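Local coordinates for protein acyl-CoA thioesterase II (Mycobacterium avium subsp. paratuberculosis, PDB 4R9Z) that probably hydrolyses fatty acyl-CoA thioesters to free fatty acid and coenzyme A, and has a double hot-dog fold, at residues Gly9-Leu12 / Ala13-Leu17; Ala230-Ser233 / Asp234-Tyr238. All coordinates share one frame; numbering follows the deposited sequence.

Interaction 1 of 2, residues Gly9-Leu12 / Ala13-Leu17; sequences GDVL and ATLEL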
loop_
_atom_site.group_PDB
_atom_site.type_symbol
_atom_site.label_atom_id
_atom_site.label_comp_id
_atom_site.label_asym_id
_atom_site.label_seq_id
_atom_site.Cartn_x
_atom_site.Cartn_y
_atom_site.Cartn_z
ATOM N N GLY B 9 20.917 6.337 19.563
ATOM C CA GLY B 9 20.451 7.040 20.741
ATOM C C GLY B 9 19.674 8.289 20.375
ATOM O O GLY B 9 18.647 8.593 20.983
ATOM N N ASP B 10 20.159 9.010 19.371
ATOM C CA ASP B 10 19.481 10.213 18.907
ATOM C C ASP B 10 18.189 9.869 18.174
ATOM O O ASP B 10 17.211 10.613 18.249
ATOM C CB ASP B 10 20.404 11.034 18.009
ATOM C CG ASP B 10 21.627 11.536 18.746
ATOM O OD1 ASP B 10 21.543 11.694 19.983
ATOM O OD2 ASP B 10 22.666 11.773 18.093
ATOM N N VAL B 11 18.184 8.741 17.470
ATOM C CA VAL B 11 16.982 8.291 16.777
ATOM C C VAL B 11 15.906 7.886 17.773
ATOM O O VAL B 11 14.770 8.355 17.693
ATOM C CB VAL B 11 17.273 7.112 15.827
ATOM C CG1 VAL B 11 15.975 6.466 15.360
ATOM C CG2 VAL B 11 18.105 7.580 14.644
ATOM N N LEU B 12 16.277 7.031 18.718
ATOM C CA LEU B 12 15.350 6.557 19.739
ATOM C C LEU B 12 14.726 7.716 20.510
ATOM O O LEU B 12 13.551 7.668 20.877
ATOM C CB LEU B 12 16.061 5.608 20.699
ATOM C CG LEU B 12 16.493 4.274 20.098
ATOM C CD1 LEU B 12 17.242 3.462 21.129
ATOM C CD2 LEU B 12 15.280 3.509 19.595
ATOM N N ALA B 13 15.522 8.750 20.761
ATOM C CA ALA B 13 15.036 9.941 21.443
ATOM C C ALA B 13 13.940 10.635 20.635
ATOM O O ALA B 13 12.874 10.948 21.165
ATOM C CB ALA B 13 16.181 10.898 21.715
ATOM N N THR B 14 14.201 10.870 19.352
ATOM C CA THR B 14 13.235 11.545 18.489
ATOM C C THR B 14 11.978 10.700 18.291
ATOM O O THR B 14 10.899 11.232 18.041
ATOM C CB THR B 14 13.835 11.883 17.107
ATOM O OG1 THR B 14 14.383 10.703 16.508
ATOM C CG2 THR B 14 14.918 12.942 17.239
ATOM N N LEU B 15 12.121 9.383 18.403
ATOM C CA LEU B 15 10.979 8.492 18.261
ATOM C C LEU B 15 10.091 8.501 19.499
ATOM O O LEU B 15 8.944 8.062 19.444
ATOM C CB LEU B 15 11.441 7.071 17.953
ATOM C CG LEU B 15 12.124 6.949 16.588
ATOM C CD1 LEU B 15 12.382 5.498 16.231
ATOM C CD2 LEU B 15 11.294 7.633 15.513
ATOM N N GLU B 16 10.615 8.990 20.619
ATOM C CA GLU B 16 9.775 9.181 21.797
ATOM C C GLU B 16 9.029 10.498 21.678
ATOM O O GLU B 16 9.524 11.550 22.085
ATOM C CB GLU B 16 10.595 9.141 23.084
ATOM C CG GLU B 16 10.812 7.732 23.620
ATOM C CD GLU B 16 9.516 6.955 23.768
ATOM O OE1 GLU B 16 8.680 7.342 24.613
ATOM O OE2 GLU B 16 9.333 5.958 23.035
ATOM N N LEU B 17 7.828 10.426 21.118
ATOM C CA LEU B 17 7.046 11.613 20.828
ATOM C C LEU B 17 6.542 12.255 22.101
ATOM O O LEU B 17 6.307 11.571 23.094
ATOM C CB LEU B 17 5.861 11.258 19.937
ATOM C CG LEU B 17 6.192 10.418 18.708
ATOM C CD1 LEU B 17 4.922 10.077 17.952
ATOM C CD2 LEU B 17 7.172 11.161 17.823
#

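Interaction 2 of 2, residues Ala230-Ser233 / Asp234-Tyr238; sequences AVLS and DWLFY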
loop_
_atom_site.group_PDB
_atom_site.type_symbol
_atom_site.label_atom_id
_atom_site.label_comp_id
_atom_site.label_asym_id
_atom_site.label_seq_id
_atom_site.Cartn_x
_atom_site.Cartn_y
_atom_site.Cartn_z
ATOM N N ALA B 230 9.731 -8.674 14.651
ATOM C CA ALA B 230 11.140 -8.536 14.309
ATOM C C ALA B 230 12.063 -8.787 15.492
ATOM O O ALA B 230 11.789 -8.357 16.613
ATOM C CB ALA B 230 11.405 -7.158 13.734
ATOM N N VAL B 231 13.175 -9.466 15.221
ATOM C CA VAL B 231 14.200 -9.694 16.230
ATOM C C VAL B 231 15.395 -8.804 15.928
ATOM O O VAL B 231 16.220 -9.133 15.077
ATOM C CB VAL B 231 14.653 -11.158 16.264
ATOM C CG1 VAL B 231 15.775 -11.328 17.262
ATOM C CG2 VAL B 231 13.486 -12.069 16.619
ATOM N N LEU B 232 15.489 -7.678 16.628
ATOM C CA LEU B 232 16.535 -6.698 16.354
ATOM C C LEU B 232 17.810 -6.953 17.148
ATOM O O LEU B 232 18.698 -6.104 17.188
ATOM C CB LEU B 232 16.035 -5.286 16.659
ATOM C CG LEU B 232 14.830 -4.758 15.882
ATOM C CD1 LEU B 232 14.482 -3.367 16.376
ATOM C CD2 LEU B 232 15.120 -4.739 14.389
ATOM N N SER B 233 17.901 -8.121 17.775
ATOM C CA SER B 233 19.083 -8.474 18.550
ATOM C C SER B 233 20.044 -9.275 17.686
ATOM O O SER B 233 21.048 -9.794 18.168
ATOM C CB SER B 233 18.698 -9.280 19.790
ATOM O OG SER B 233 17.941 -10.422 19.430
ATOM N N ASP B 234 19.727 -9.353 16.399
ATOM C CA ASP B 234 20.540 -10.081 15.442
ATOM C C ASP B 234 20.311 -9.461 14.064
ATOM O O ASP B 234 19.521 -8.526 13.932
ATOM C CB ASP B 234 20.179 -11.568 15.452
ATOM C CG ASP B 234 21.295 -12.445 14.918
ATOM O OD1 ASP B 234 22.297 -11.902 14.405
ATOM O OD2 ASP B 234 21.161 -13.684 15.009
ATOM N N TRP B 235 21.017 -9.948 13.048
ATOM C CA TRP B 235 20.901 -9.373 11.708
ATOM C C TRP B 235 19.552 -9.675 11.060
ATOM O O TRP B 235 18.911 -10.686 11.368
ATOM C CB TRP B 235 22.029 -9.877 10.804
ATOM C CG TRP B 235 23.381 -9.391 11.212
ATOM C CD1 TRP B 235 24.220 -9.967 12.122
ATOM C CD2 TRP B 235 24.054 -8.222 10.729
ATOM N NE1 TRP B 235 25.376 -9.231 12.233
ATOM C CE2 TRP B 235 25.299 -8.156 11.389
ATOM C CE3 TRP B 235 23.727 -7.228 9.804
ATOM C CZ2 TRP B 235 26.215 -7.134 11.153
ATOM C CZ3 TRP B 235 24.638 -6.211 9.572
ATOM C CH2 TRP B 235 25.868 -6.174 10.245
ATOM N N LEU B 236 19.145 -8.801 10.141
ATOM C CA LEU B 236 17.905 -8.982 9.396
ATOM C C LEU B 236 18.166 -8.946 7.896
ATOM O O LEU B 236 18.950 -8.128 7.414
ATOM C CB LEU B 236 16.886 -7.899 9.757
ATOM C CG LEU B 236 16.277 -7.873 11.157
ATOM C CD1 LEU B 236 15.078 -6.948 11.168
ATOM C CD2 LEU B 236 15.886 -9.268 11.592
ATOM N N PHE B 237 17.490 -9.827 7.165
ATOM C CA PHE B 237 17.600 -9.878 5.711
ATOM C C PHE B 237 16.549 -8.982 5.066
ATOM O O PHE B 237 15.352 -9.187 5.260
ATOM C CB PHE B 237 17.436 -11.316 5.219
ATOM C CG PHE B 237 17.773 -11.515 3.766
ATOM C CD1 PHE B 237 16.812 -11.335 2.783
ATOM C CD2 PHE B 237 19.043 -11.914 3.382
ATOM C CE1 PHE B 237 17.120 -11.527 1.444
ATOM C CE2 PHE B 237 19.350 -12.112 2.046
ATOM C CZ PHE B 237 18.391 -11.916 1.078
ATOM N N TYR B 238 16.992 -7.997 4.293
ATOM C CA TYR B 238 16.057 -7.121 3.595
ATOM C C TYR B 238 16.225 -7.241 2.091
ATOM O O TYR B 238 17.081 -6.590 1.494
ATOM C CB TYR B 238 16.246 -5.667 4.029
ATOM C CG TYR B 238 15.115 -4.749 3.622
ATOM C CD1 TYR B 238 13.832 -5.242 3.427
ATOM C CD2 TYR B 238 15.324 -3.381 3.463
ATOM C CE1 TYR B 238 12.791 -4.405 3.064
ATOM C CE2 TYR B 238 14.287 -2.533 3.103
ATOM C CZ TYR B 238 13.024 -3.053 2.907
ATOM O OH TYR B 238 11.989 -2.219 2.549
#

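Interaction 1 of 2, residues Gly9-Leu12 / Ala13-Leu17
Val11 and Leu15, one turn apart on the short N-terminal helix 8-15 of this double hot-dog thioesterase, form the tightly packed side of the contact. Their side chains run alongside each other in the same direction, with Val11 CG1 meeting Leu15 CD1 at 3.8 Å. Val11 sets CG1 anti to the backbone N (chi1 167°), which turns that methyl to the leucine. The pair is buried because Tyr197 of helix 188-201 touches both side chains, while Leu194 of that helix and Gln45 and Leu48 of helix 39-52 pack on Leu15. On this side, too, Thr14 O accepts a bond from Gln45 NE2 of helix 39-52. Helix 8-15 thus bridges two long helices of the fold.

The solvent side is looser. Gly9, Asp10 and Ala13 are exposed there, and they are tied across the contact chiefly by ordinary helical bonds: Ala13 N to Gly9 O (3.1 Å) and Thr14 N to Asp10 O (3.2 Å). Toward the C-terminal end the regular pattern frays. Leu12 O receives two weak bonds, from Leu15 N and from Glu16 N, and Glu16 already belongs to the loop that leads on to Leu17.

Two donors grip the carbonyl of Val11. The helical N-H of Leu15 places its N 2.9 Å from Val11 O, whereas the hydroxyl of Thr14 comes in at a C=O...donor angle of 120°, giving its proton from OG1 to Val11 O over 2.7 Å.

Interaction 2 of 2, residues Ala230-Ser233 / Asp234-Tyr238
Leu236, the first residue of strand 236-246, reaches back to the loop that feeds it and touches Val231 and Leu232. Its two methyls divide the work: CD2 lies against the carbonyl of Val231, 3.5 Å from Val231 O, while CD1 meets Leu232 CD2 at 3.9 Å. The two leucine side chains meet at a slant. Ala230 CB is a more distant neighbour, 4.5 Å from Leu236 CD1.

Asp234 follows the turn made by Leu232 and Ser233, its own backbone extended, and its carboxylate turns its back on residues 230-233. With CG anti to the backbone N (chi1 -158°), the carboxylate comes round to the following peptide, where OD1 accepts a bond from Trp235 N at 2.7 Å. The N-H meets OD1 from above the carboxylate plane, about 40° out of it. A long, weak ion pair with Arg259 gives OD1 a second partner.

Outside the turn, Trp178 of strand 176-180 touches both leucines, Met256 and Asn258 of strand 249-258 touch Leu236, and Thr191 and Leu194 of helix 188-201 lie on Leu232. Leu232 and Leu236 thus meet where the loop, with Ala230 and Leu232 against helix 188-201, becomes strand 236-246, an entry into the antiparallel sheet of a hot-dog domain, whose long helix packs against that sheet.

Interactions 1 and 2 do not touch: their centres are 20 Å apart, and their nearest atoms about 8 Å. Interaction 1 comes first along the chain, near the N-terminus, and interaction 2 lies far downstream. Helix 188-201 connects them, since Leu194 receives Leu15 from segment 13-17 and Leu232 from segment 230-233. The same helix also meets Leu12 through Leu190 and Ala230 through Val195, so both contacts lean on it at more than one point. Interaction 1 additionally reaches helix 39-52, whereas interaction 2 leads directly into strand 236-246. No catalytic residue or bound ligand is identified at either contact.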